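Local coordinates for protein type II restriction enzyme BsoBI (Geobacillus stearothermophilus, PDB 1DC1) that cleaves double-stranded DNA after the first C of the sequence 5'-CYCGRG-3', working as a homodimer, probably with magnesium, at residues D[4-9]-D[300-305]; D[196-201]-D[213-218]; D[207-212]-D[261-266]; D[236-241]-D[273-278]. All blocks are in the same frame, centred on the assembly; numbering follows the deposited sequence. Where two conformers were deposited one is given.

Interaction 1. Residues D[4-9]-D[300-305]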
# COMPACT_ATOMS: atom_id res chain seq x y z
N GLN D 4 -32.00 17.17 -2.45
CA GLN D 4 -32.21 17.80 -1.10
C GLN D 4 -30.93 17.70 -0.25
O GLN D 4 -30.26 18.71 -0.03
CB GLN D 4 -33.40 17.14 -0.38
CG GLN D 4 -34.71 17.92 -0.47
CD GLN D 4 -35.33 18.21 0.89
OE1 GLN D 4 -34.62 18.53 1.86
NE2 GLN D 4 -36.66 18.12 0.96
N LYS D 5 -30.62 16.49 0.24
CA LYS D 5 -29.40 16.24 1.02
C LYS D 5 -28.26 16.71 0.12
O LYS D 5 -28.37 16.64 -1.13
CB LYS D 5 -29.22 14.77 1.31
CG LYS D 5 -29.95 14.32 2.53
CD LYS D 5 -29.31 14.85 3.80
CE LYS D 5 -29.91 14.18 5.02
NZ LYS D 5 -30.28 15.17 6.09
N PRO D 6 -27.14 17.15 0.73
CA PRO D 6 -26.04 17.63 -0.10
C PRO D 6 -25.68 16.69 -1.24
O PRO D 6 -25.70 17.06 -2.42
CB PRO D 6 -24.89 17.79 0.90
CG PRO D 6 -25.30 16.93 2.11
CD PRO D 6 -26.77 17.18 2.16
N PHE D 7 -25.36 15.46 -0.86
CA PHE D 7 -24.97 14.47 -1.84
C PHE D 7 -26.04 14.15 -2.88
O PHE D 7 -25.69 13.69 -3.98
CB PHE D 7 -24.63 13.19 -1.13
CG PHE D 7 -25.79 12.60 -0.42
CD1 PHE D 7 -26.17 13.07 0.84
CD2 PHE D 7 -26.49 11.53 -1.00
CE1 PHE D 7 -27.22 12.47 1.52
CE2 PHE D 7 -27.56 10.89 -0.33
CZ PHE D 7 -27.93 11.36 0.93
N GLU D 8 -27.32 14.39 -2.57
CA GLU D 8 -28.39 14.09 -3.53
C GLU D 8 -28.35 15.02 -4.73
O GLU D 8 -28.96 14.76 -5.76
CB GLU D 8 -29.73 14.21 -2.86
CG GLU D 8 -30.07 13.02 -2.04
CD GLU D 8 -31.21 13.31 -1.08
OE1 GLU D 8 -31.88 14.36 -1.24
OE2 GLU D 8 -31.44 12.49 -0.16
N ASN D 9 -27.62 16.12 -4.60
CA ASN D 9 -27.51 17.04 -5.71
C ASN D 9 -26.74 16.42 -6.88
O ASN D 9 -27.01 16.73 -8.04
CB ASN D 9 -26.83 18.33 -5.30
CG ASN D 9 -26.78 19.32 -6.44
OD1 ASN D 9 -27.83 19.82 -6.88
ND2 ASN D 9 -25.59 19.58 -6.96
N SER D 300 -24.13 8.92 8.60
CA SER D 300 -22.81 8.80 9.20
C SER D 300 -21.74 9.51 8.32
O SER D 300 -20.76 10.03 8.84
CB SER D 300 -22.48 7.34 9.58
OG SER D 300 -21.68 6.69 8.65
N LEU D 301 -21.94 9.57 7.01
CA LEU D 301 -21.04 10.34 6.14
C LEU D 301 -21.96 11.45 5.60
O LEU D 301 -23.10 11.20 5.21
CB LEU D 301 -20.51 9.46 5.02
CG LEU D 301 -19.24 9.74 4.22
CD1 LEU D 301 -18.05 9.85 5.14
CD2 LEU D 301 -19.06 8.59 3.16
N THR D 302 -21.47 12.69 5.59
CA THR D 302 -22.23 13.86 5.13
C THR D 302 -22.30 14.05 3.61
O THR D 302 -23.34 14.47 3.07
CB THR D 302 -21.66 15.17 5.74
OG1 THR D 302 -21.39 14.96 7.13
CG2 THR D 302 -22.66 16.29 5.60
N ASN D 303 -21.21 13.74 2.93
CA ASN D 303 -21.17 13.89 1.48
C ASN D 303 -20.03 13.06 0.90
O ASN D 303 -19.11 12.62 1.61
CB ASN D 303 -21.00 15.37 1.12
CG ASN D 303 -21.66 15.74 -0.18
OD1 ASN D 303 -21.93 14.88 -1.05
ND2 ASN D 303 -21.91 17.02 -0.35
N SER D 304 -20.07 12.85 -0.41
CA SER D 304 -19.04 12.07 -1.08
C SER D 304 -19.04 12.41 -2.55
O SER D 304 -20.05 12.86 -3.09
CB SER D 304 -19.32 10.58 -0.92
OG SER D 304 -18.33 9.78 -1.55
N ALA D 305 -17.90 12.24 -3.20
CA ALA D 305 -17.83 12.50 -4.62
C ALA D 305 -16.76 11.60 -5.26
O ALA D 305 -15.78 11.24 -4.61
CB ALA D 305 -17.52 13.96 -4.89
O HOH W 1 -22.96 18.36 -2.72
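Asn303 and Phe7 meet where the N-terminal loop ahead of helix 21-53 lies against strand 303-306, an outermost strand of the central mixed sheet of this PDDEXK-family nuclease. From its CB the Asn303 side chain reaches out to an amide whose two ends meet different residues. CG stands 3.8 Å from Phe7 N. OD1 rests 3.2 Å from Phe7 CB and just as near its CA, while it also accepts the N-H of the next residue, Ser304 N, at 2.8 Å, a bent bond that probably limits the amide's rotation. ND2 comes 3.3 Å from Pro6 CB, the proline ring and the amide sliding past each other in opposite directions. Further along the ring, Pro6 CG lies 3.3 Å from Thr302 O. Phe7 CG sits between its backbone N and carbonyl carbon (chi1 64°), which swings the ring away from Asn303 and sets Glu8 CG against one face, near the rim. Trp319 of helix 310-321 touches Pro6, Thr302 and Asn303. No direct hydrogen bond joins the segments; instead one water accepts from Asn303 ND2 at 2.9 Å and donates weakly to Pro6 O at 3.0 Å.

Interaction 2. Residues D[196-201]-D[213-218]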
# COMPACT_ATOMS: atom_id res chain seq x y z
N ARG D 196 -14.29 30.98 6.69
CA ARG D 196 -14.03 29.58 6.51
C ARG D 196 -12.59 29.37 6.09
O ARG D 196 -12.12 30.07 5.20
CB ARG D 196 -14.99 29.00 5.44
CG ARG D 196 -16.47 29.29 5.68
CD ARG D 196 -16.97 28.40 6.79
NE ARG D 196 -18.39 28.45 7.15
CZ ARG D 196 -18.83 28.88 8.33
NH1 ARG D 196 -17.96 29.31 9.22
NH2 ARG D 196 -20.11 28.78 8.66
N THR D 197 -11.89 28.41 6.72
CA THR D 197 -10.50 28.10 6.37
C THR D 197 -10.31 26.58 6.12
O THR D 197 -10.51 25.72 7.02
CB THR D 197 -9.54 28.61 7.49
OG1 THR D 197 -9.74 30.01 7.70
CG2 THR D 197 -8.06 28.37 7.13
N LEU D 198 -9.95 26.27 4.88
CA LEU D 198 -9.69 24.89 4.49
C LEU D 198 -8.17 24.64 4.55
O LEU D 198 -7.35 25.43 4.05
CB LEU D 198 -10.22 24.63 3.08
CG LEU D 198 -9.87 23.25 2.48
CD1 LEU D 198 -11.03 22.34 2.67
CD2 LEU D 198 -9.55 23.39 0.98
N MET D 199 -7.78 23.53 5.17
CA MET D 199 -6.37 23.18 5.24
C MET D 199 -6.24 21.71 4.88
O MET D 199 -7.13 20.93 5.16
CB MET D 199 -5.84 23.33 6.67
CG MET D 199 -5.85 24.74 7.21
SD MET D 199 -4.43 25.70 6.78
CE MET D 199 -3.01 24.76 7.40
N TYR D 200 -5.13 21.35 4.27
CA TYR D 200 -4.88 19.96 3.92
C TYR D 200 -3.84 19.31 4.85
O TYR D 200 -2.92 19.97 5.33
CB TYR D 200 -4.38 19.89 2.49
CG TYR D 200 -5.42 20.26 1.47
CD1 TYR D 200 -6.42 19.35 1.11
CD2 TYR D 200 -5.37 21.49 0.79
CE1 TYR D 200 -7.32 19.63 0.10
CE2 TYR D 200 -6.28 21.78 -0.23
CZ TYR D 200 -7.25 20.82 -0.56
OH TYR D 200 -8.11 21.00 -1.63
N ASN D 201 -4.01 18.03 5.12
CA ASN D 201 -3.04 17.28 5.90
C ASN D 201 -2.62 17.90 7.22
O ASN D 201 -1.45 18.21 7.45
CB ASN D 201 -1.84 17.01 4.99
CG ASN D 201 -2.26 16.39 3.66
OD1 ASN D 201 -2.96 15.36 3.61
ND2 ASN D 201 -1.83 17.01 2.58
N ILE D 213 -8.35 16.54 4.69
CA ILE D 213 -9.07 17.82 4.51
C ILE D 213 -9.72 18.24 5.81
O ILE D 213 -10.43 17.44 6.43
CB ILE D 213 -10.21 17.66 3.48
CG1 ILE D 213 -9.64 17.17 2.14
CG2 ILE D 213 -11.06 18.98 3.39
CD1 ILE D 213 -10.67 16.70 1.20
N CYS D 214 -9.51 19.51 6.18
CA CYS D 214 -10.09 20.09 7.38
C CYS D 214 -10.65 21.45 7.07
O CYS D 214 -9.94 22.26 6.48
CB CYS D 214 -9.01 20.23 8.46
SG CYS D 214 -8.54 18.66 9.30
N LEU D 215 -11.91 21.69 7.45
CA LEU D 215 -12.56 22.99 7.24
C LEU D 215 -12.81 23.57 8.59
O LEU D 215 -13.47 22.95 9.40
CB LEU D 215 -13.91 22.87 6.52
CG LEU D 215 -14.56 24.22 6.09
CD1 LEU D 215 -13.63 24.91 5.13
CD2 LEU D 215 -15.89 24.04 5.39
N PHE D 216 -12.28 24.77 8.82
CA PHE D 216 -12.42 25.44 10.11
C PHE D 216 -13.36 26.58 10.07
O PHE D 216 -13.43 27.29 9.07
CB PHE D 216 -11.11 26.03 10.58
CG PHE D 216 -10.10 25.02 10.89
CD1 PHE D 216 -10.07 24.42 12.15
CD2 PHE D 216 -9.17 24.64 9.93
CE1 PHE D 216 -9.13 23.45 12.44
CE2 PHE D 216 -8.22 23.67 10.19
CZ PHE D 216 -8.20 23.07 11.45
N ASN D 217 -14.08 26.74 11.17
CA ASN D 217 -14.98 27.85 11.36
C ASN D 217 -14.08 28.91 11.99
O ASN D 217 -13.94 28.94 13.21
CB ASN D 217 -16.05 27.49 12.38
CG ASN D 217 -16.64 28.71 12.99
OD1 ASN D 217 -16.30 29.83 12.61
ND2 ASN D 217 -17.53 28.52 13.95
N CYS D 218 -13.49 29.78 11.19
CA CYS D 218 -12.59 30.78 11.74
C CYS D 218 -11.79 31.53 10.65
O CYS D 218 -11.40 30.95 9.62
CB CYS D 218 -11.62 30.12 12.72
SG CYS D 218 -10.20 29.30 11.94
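Thr197 OG1 donates to Cys218 O over 2.7 Å, arriving nearly along the C=O axis, and the same hydroxyl is also hydrogen-bonded to Ser188 OG on strand 184-191. The hydroxyl lies opposite the carbonyl carbon across CA-CB (chi1 -56°), which sets it facing the carbonyl of Cys218, just after strand 213-217. A valine here would probably leave Cys218 O without this donor and let the chain after the strand shift. The backbone of Thr197 is paired as well: it exchanges two bonds with Phe216, Phe216 N to Thr197 O being the shorter at 2.7 Å. Two residues on, Met199 and Cys214 form the next hydrogen-bonded pair, with Met199 N 2.8 Å from Cys214 O. On the face that carries Thr197, Met199 and Phe216, Met199 CG, set by chi1 beside the backbone N, meets the edge of the Phe216 ring, 4.0 Å from CE2. The other face holds Leu198, Tyr200, Ile213 and Leu215. Here Leu198 CD1 presses on Ile213 CG2 at 3.4 Å, tighter than usual for two methyls, and Tyr200 lies alongside Ile213, its CE1 3.9 Å from CG1. At the far end Arg196 NH1 passes near Asn217 OD1, but its guanidinium is held by a salt bridge from NE to the C-terminal carboxylate of Ile323. Such alternating hydrogen-bonded and non-hydrogen-bonded pairs are those of adjacent antiparallel strands, here in the central sheet, with Ile213 directly following the predicted magnesium ligand Asp212.

Interaction 3. Residues D[207-212]-D[261-266]. With nucleotides of chain A.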
# COMPACT_ATOMS: atom_id res chain seq x y z
N VAL D 207 -8.25 13.41 17.76
CA VAL D 207 -8.02 12.04 17.33
C VAL D 207 -6.56 11.71 17.35
O VAL D 207 -6.22 10.54 17.43
CB VAL D 207 -8.59 11.76 15.90
CG1 VAL D 207 -10.05 12.15 15.87
CG2 VAL D 207 -7.88 12.58 14.88
N LYS D 208 -5.68 12.73 17.31
CA LYS D 208 -4.23 12.52 17.32
C LYS D 208 -3.83 11.77 16.04
O LYS D 208 -2.99 10.85 16.09
CB LYS D 208 -3.76 11.66 18.52
CG LYS D 208 -3.87 12.36 19.90
CD LYS D 208 -3.96 11.35 21.07
CE LYS D 208 -5.41 10.83 21.31
NZ LYS D 208 -5.69 9.45 20.74
N LYS D 209 -4.48 12.13 14.93
CA LYS D 209 -4.22 11.52 13.63
C LYS D 209 -4.29 12.65 12.61
O LYS D 209 -4.89 13.71 12.87
CB LYS D 209 -5.27 10.43 13.30
CG LYS D 209 -5.29 9.18 14.27
CD LYS D 209 -4.07 8.27 14.02
CE LYS D 209 -3.85 7.20 15.12
NZ LYS D 209 -3.19 7.76 16.37
N ASN D 210 -3.62 12.43 11.50
CA ASN D 210 -3.61 13.39 10.41
C ASN D 210 -4.90 13.21 9.63
O ASN D 210 -5.45 12.10 9.57
CB ASN D 210 -2.37 13.10 9.58
CG ASN D 210 -1.11 13.45 10.31
OD1 ASN D 210 -0.91 14.60 10.69
ND2 ASN D 210 -0.26 12.47 10.53
N VAL D 211 -5.40 14.30 9.04
CA VAL D 211 -6.63 14.27 8.24
C VAL D 211 -6.34 14.96 6.92
O VAL D 211 -5.69 16.00 6.89
CB VAL D 211 -7.82 14.95 8.97
CG1 VAL D 211 -9.06 14.75 8.15
CG2 VAL D 211 -8.06 14.28 10.39
N ASP D 212 -6.80 14.39 5.83
CA ASP D 212 -6.52 14.97 4.50
C ASP D 212 -7.06 16.37 4.34
O ASP D 212 -6.33 17.27 3.91
CB ASP D 212 -7.14 14.11 3.38
CG ASP D 212 -6.47 12.75 3.24
OD1 ASP D 212 -5.29 12.55 3.66
OD2 ASP D 212 -7.16 11.87 2.69
N LEU D 261 -12.16 7.73 9.45
CA LEU D 261 -13.33 8.56 9.69
C LEU D 261 -14.08 8.13 10.96
O LEU D 261 -14.66 8.96 11.62
CB LEU D 261 -14.21 8.56 8.45
CG LEU D 261 -13.54 9.26 7.26
CD1 LEU D 261 -14.22 8.82 5.97
CD2 LEU D 261 -13.63 10.81 7.37
N THR D 262 -14.03 6.85 11.31
CA THR D 262 -14.66 6.36 12.50
C THR D 262 -13.86 6.85 13.75
O THR D 262 -14.45 7.22 14.76
CB THR D 262 -14.76 4.85 12.43
OG1 THR D 262 -15.55 4.49 11.27
CG2 THR D 262 -15.40 4.33 13.70
N ARG D 263 -12.54 6.87 13.67
CA ARG D 263 -11.76 7.41 14.78
C ARG D 263 -12.25 8.86 15.00
O ARG D 263 -12.46 9.28 16.13
CB ARG D 263 -10.26 7.43 14.41
CG ARG D 263 -9.57 6.09 14.61
CD ARG D 263 -8.17 6.04 13.99
NE ARG D 263 -7.41 4.81 14.31
CZ ARG D 263 -6.15 4.58 13.89
NH1 ARG D 263 -5.52 5.47 13.15
NH2 ARG D 263 -5.49 3.49 14.26
N ILE D 264 -12.42 9.61 13.90
CA ILE D 264 -12.85 11.01 13.94
C ILE D 264 -14.21 11.19 14.61
O ILE D 264 -14.34 11.95 15.58
CB ILE D 264 -12.90 11.64 12.52
CG1 ILE D 264 -11.47 11.89 12.01
CG2 ILE D 264 -13.67 12.97 12.55
CD1 ILE D 264 -11.36 12.21 10.47
N ARG D 265 -15.19 10.47 14.10
CA ARG D 265 -16.55 10.50 14.62
C ARG D 265 -16.61 10.10 16.07
O ARG D 265 -17.33 10.74 16.84
CB ARG D 265 -17.43 9.57 13.80
CG ARG D 265 -18.01 10.24 12.61
CD ARG D 265 -18.90 9.29 11.81
NE ARG D 265 -18.29 8.01 11.44
CZ ARG D 265 -18.53 6.86 12.05
NH1 ARG D 265 -19.37 6.80 13.08
NH2 ARG D 265 -17.96 5.75 11.63
N ASN D 266 -15.86 9.07 16.44
CA ASN D 266 -15.83 8.57 17.80
C ASN D 266 -15.29 9.63 18.76
O ASN D 266 -15.96 10.01 19.73
CB ASN D 266 -14.99 7.29 17.89
CG ASN D 266 -15.74 6.02 17.38
OD1 ASN D 266 -16.96 6.05 17.14
ND2 ASN D 266 -15.01 4.93 17.22
P DC A 5 -2.72 8.87 10.18
OP1 DC A 5 -2.63 9.87 11.28
OP2 DC A 5 -3.90 8.02 10.09
O5' DC A 5 -2.63 9.73 8.85
C5' DC A 5 -2.61 9.11 7.57
C4' DC A 5 -1.68 9.87 6.66
O4' DC A 5 -0.31 9.65 7.03
C3' DC A 5 -1.75 9.42 5.21
O3' DC A 5 -2.83 10.02 4.54
C2' DC A 5 -0.41 9.84 4.65
C1' DC A 5 0.48 9.57 5.85
N1 DC A 5 1.20 8.27 5.83
C2 DC A 5 2.28 8.14 4.94
O2 DC A 5 2.54 9.11 4.16
N3 DC A 5 3.01 6.99 4.94
C4 DC A 5 2.69 5.99 5.78
N4 DC A 5 3.45 4.90 5.78
C5 DC A 5 1.58 6.08 6.68
C6 DC A 5 0.86 7.23 6.65
P DA A 4 0.52 6.90 15.33
OP1 DA A 4 -0.79 7.28 15.99
OP2 DA A 4 1.05 5.48 15.43
O5' DA A 4 0.38 7.26 13.79
C5' DA A 4 -0.04 8.57 13.38
C4' DA A 4 -0.00 8.67 11.88
O4' DA A 4 1.38 8.68 11.44
C3' DA A 4 -0.68 7.50 11.15
O3' DA A 4 -1.43 7.93 10.03
C2' DA A 4 0.50 6.76 10.53
C1' DA A 4 1.44 7.93 10.28
N9 DA A 4 2.83 7.62 10.01
C8 DA A 4 3.60 6.68 10.60
N7 DA A 4 4.76 6.53 10.03
C5 DA A 4 4.76 7.48 9.01
C6 DA A 4 5.73 7.83 8.03
N6 DA A 4 6.89 7.19 7.91
N1 DA A 4 5.45 8.84 7.18
C2 DA A 4 4.26 9.45 7.31
N3 DA A 4 3.27 9.21 8.18
C4 DA A 4 3.60 8.19 9.02
P DT A 6 -3.47 9.31 3.27
OP1 DT A 6 -4.58 10.19 2.90
OP2 DT A 6 -3.68 7.84 3.44
O5' DT A 6 -2.35 9.40 2.15
C5' DT A 6 -2.10 10.63 1.44
C4' DT A 6 -1.09 10.40 0.33
O4' DT A 6 0.20 10.01 0.88
C3' DT A 6 -1.47 9.26 -0.62
O3' DT A 6 -2.33 9.79 -1.62
C2' DT A 6 -0.12 8.86 -1.18
C1' DT A 6 0.83 9.10 -0.01
N1 DT A 6 1.07 7.85 0.71
C2 DT A 6 2.09 7.05 0.28
O2 DT A 6 2.79 7.30 -0.70
N3 DT A 6 2.28 5.93 1.03
C4 DT A 6 1.54 5.52 2.11
O4 DT A 6 1.87 4.52 2.71
C5 DT A 6 0.42 6.38 2.45
C7 DT A 6 -0.54 5.96 3.52
C6 DT A 6 0.27 7.50 1.77
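Lys209 bends at chi2 (-73°) and again at chi4 (-79°), whereas Arg263 runs extended from CG to NE, and the two chains cross with Lys209 CE over one face of the guanidinium. Lys209 CE lies 3.1 Å from Arg263 NH1, and Lys209 CD is 3.3 Å from Arg263 NH1. The second bend turns the ammonium off to the DNA backbone: NZ bonds to Lys208 O and to OP1 of DA4 of chain A, the latter at a modelled 2.5 Å that is too short to take at face value. Arg263 presents its guanidinium edge to OP2 of DC5 of chain A, and its NH2 and NH1 form salt bridges with Glu291 and Asp251 of the second subunit. A methionine in place of Lys209 would probably leave the DA4 phosphate without this charged partner and Lys208 O without its donor. Strand 209-211, which opens with a G1 bulge at Lys208 and Lys209, leads into Asp212, a predicted magnesium ligand of the PDDEXK core, while Arg263 and Ile264 belong to helix 247-270 beside it. The strand backbone also touches DNA, Asn210 N donating to OP1 of DC5 at 2.8 Å. Behind these polar groups the segments meet through carbon. Val207 CG1 rests 3.6 Å from Ile264 CA, and Val211 CG2 reaches Ile264 CD1 at 3.9 Å, the two side chains meeting tip to tip.

Interaction 4. Residues D[236-241]-D[273-278]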
# COMPACT_ATOMS: atom_id res chain seq x y z
N LEU D 236 -15.50 22.32 11.34
CA LEU D 236 -16.79 22.19 10.65
C LEU D 236 -16.87 20.90 9.83
O LEU D 236 -17.91 20.28 9.77
CB LEU D 236 -17.04 23.35 9.66
CG LEU D 236 -17.27 24.75 10.24
CD1 LEU D 236 -17.33 25.77 9.15
CD2 LEU D 236 -18.56 24.75 11.07
N LEU D 237 -15.75 20.51 9.22
CA LEU D 237 -15.72 19.34 8.38
C LEU D 237 -14.35 18.68 8.38
O LEU D 237 -13.35 19.38 8.46
CB LEU D 237 -16.12 19.72 6.94
CG LEU D 237 -16.02 18.72 5.76
CD1 LEU D 237 -17.06 19.08 4.75
CD2 LEU D 237 -14.60 18.72 5.13
N LEU D 238 -14.34 17.34 8.30
CA LEU D 238 -13.10 16.54 8.18
C LEU D 238 -13.36 15.55 7.06
O LEU D 238 -14.45 15.00 6.95
CB LEU D 238 -12.74 15.84 9.49
CG LEU D 238 -12.63 16.88 10.63
CD1 LEU D 238 -13.80 16.74 11.57
CD2 LEU D 238 -11.36 16.71 11.35
N GLY D 239 -12.38 15.37 6.19
CA GLY D 239 -12.62 14.46 5.09
C GLY D 239 -11.37 13.76 4.61
O GLY D 239 -10.25 14.23 4.85
N GLU D 240 -11.57 12.64 3.94
CA GLU D 240 -10.48 11.84 3.39
C GLU D 240 -10.57 12.02 1.88
O GLU D 240 -11.65 12.11 1.32
CB GLU D 240 -10.64 10.36 3.75
CG GLU D 240 -9.71 9.78 4.86
CD GLU D 240 -9.19 10.79 5.92
OE1 GLU D 240 -8.36 11.65 5.57
OE2 GLU D 240 -9.59 10.70 7.12
N LEU D 241 -9.42 12.09 1.22
CA LEU D 241 -9.36 12.30 -0.24
C LEU D 241 -8.38 11.29 -0.80
O LEU D 241 -7.22 11.34 -0.45
CB LEU D 241 -8.87 13.74 -0.55
CG LEU D 241 -8.43 14.17 -1.96
CD1 LEU D 241 -9.60 14.01 -2.93
CD2 LEU D 241 -7.97 15.65 -1.96
N LEU D 273 -19.44 16.76 19.84
CA LEU D 273 -19.35 17.44 18.57
C LEU D 273 -19.71 16.52 17.40
O LEU D 273 -19.48 15.33 17.40
CB LEU D 273 -17.96 18.00 18.38
CG LEU D 273 -17.62 18.97 19.49
CD1 LEU D 273 -16.17 19.31 19.48
CD2 LEU D 273 -18.48 20.16 19.28
N SER D 274 -20.35 17.09 16.40
CA SER D 274 -20.67 16.31 15.22
C SER D 274 -20.16 17.01 13.93
O SER D 274 -20.98 17.45 13.11
CB SER D 274 -22.19 16.10 15.06
OG SER D 274 -22.74 15.36 16.11
N PRO D 275 -18.81 17.14 13.72
CA PRO D 275 -18.34 17.80 12.48
C PRO D 275 -18.86 17.00 11.26
O PRO D 275 -19.19 15.79 11.36
CB PRO D 275 -16.82 17.71 12.58
CG PRO D 275 -16.55 16.56 13.51
CD PRO D 275 -17.68 16.67 14.54
N LYS D 276 -18.98 17.66 10.11
CA LYS D 276 -19.42 16.95 8.90
C LYS D 276 -18.24 16.08 8.46
O LYS D 276 -17.10 16.39 8.78
CB LYS D 276 -19.74 17.93 7.75
CG LYS D 276 -20.94 18.82 8.00
CD LYS D 276 -21.04 19.84 6.88
CE LYS D 276 -22.20 20.78 7.06
NZ LYS D 276 -22.83 20.65 8.40
N THR D 277 -18.52 14.99 7.75
CA THR D 277 -17.44 14.13 7.26
C THR D 277 -17.67 13.83 5.79
O THR D 277 -18.80 13.71 5.33
CB THR D 277 -17.32 12.78 8.04
OG1 THR D 277 -18.56 12.09 7.96
CG2 THR D 277 -16.88 13.01 9.52
N ILE D 278 -16.58 13.75 5.03
CA ILE D 278 -16.72 13.45 3.60
C ILE D 278 -15.63 12.47 3.14
O ILE D 278 -14.59 12.32 3.77
CB ILE D 278 -16.67 14.77 2.66
CG1 ILE D 278 -15.26 15.40 2.67
CG2 ILE D 278 -17.72 15.79 3.08
CD1 ILE D 278 -15.12 16.62 1.73
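Strands 235-242 and 276-281 are the two parallel strands of a beta-alpha-beta crossover whose connection is helix 247-270, and the first carries the predicted magnesium ligand Glu240. Four backbone bonds join them: Lys276 N to Leu236 O, Leu238 N to Lys276 O, Ile278 N to Leu238 O and Glu240 N to Ile278 O, the last 3.0 Å long and 160° at the hydrogen. It fixes the backbone of Glu240, whose OE1 in turn accepts from Asp212 N. On one face Leu237 and Ile278 cross at about a right angle. Leu237 CD1 meets Ile278 CG2 at 3.7 Å, and Leu237 CD2 meets Ile278 CD1 at 4.0 Å. Ile278 CG1 stands between its backbone N and carbonyl carbon (chi1 69°), which lays it 3.7 Å from Gly239 CA; there is little room beside Gly239 CA for a CB. The opposite face has Leu238, whose CD1 is pressed against the Pro275 ring, 3.3 Å from CB and 3.4 Å from CG, closer than ordinary carbon contacts. Leu236 and Leu237 both face Leu215 as a classic beta bulge. Strand 213-217 thus borders strand 235-242 on the side away from strand 276-281. Helix 247-270 lies against Glu240 and Pro275, and Trp319 of helix 310-321 packs on the other face against Leu237, Lys276 and Ile278.

In the fold
From the N terminus, interaction 1 ties the first residues to strand 303-306 and so closes a loop around nearly the whole chain, with the other three contacts inside it. Interaction 2 closes a short excursion between neighbouring antiparallel strands. Interaction 3 starts within that excursion, at 207-212, and ends on helix 247-270, so it crosses interaction 2. It also crosses interaction 4, which begins before that helix and ends after it, whereas interactions 2 and 4 follow in series. Interactions 2 and 4 join neighbouring strands of one sheet, and interaction 1 sets the N-terminal loop against its edge strand 303-306; Asp212 of interaction 3 bonds to Glu240 and Leu241 of interaction 4 at the predicted metal site.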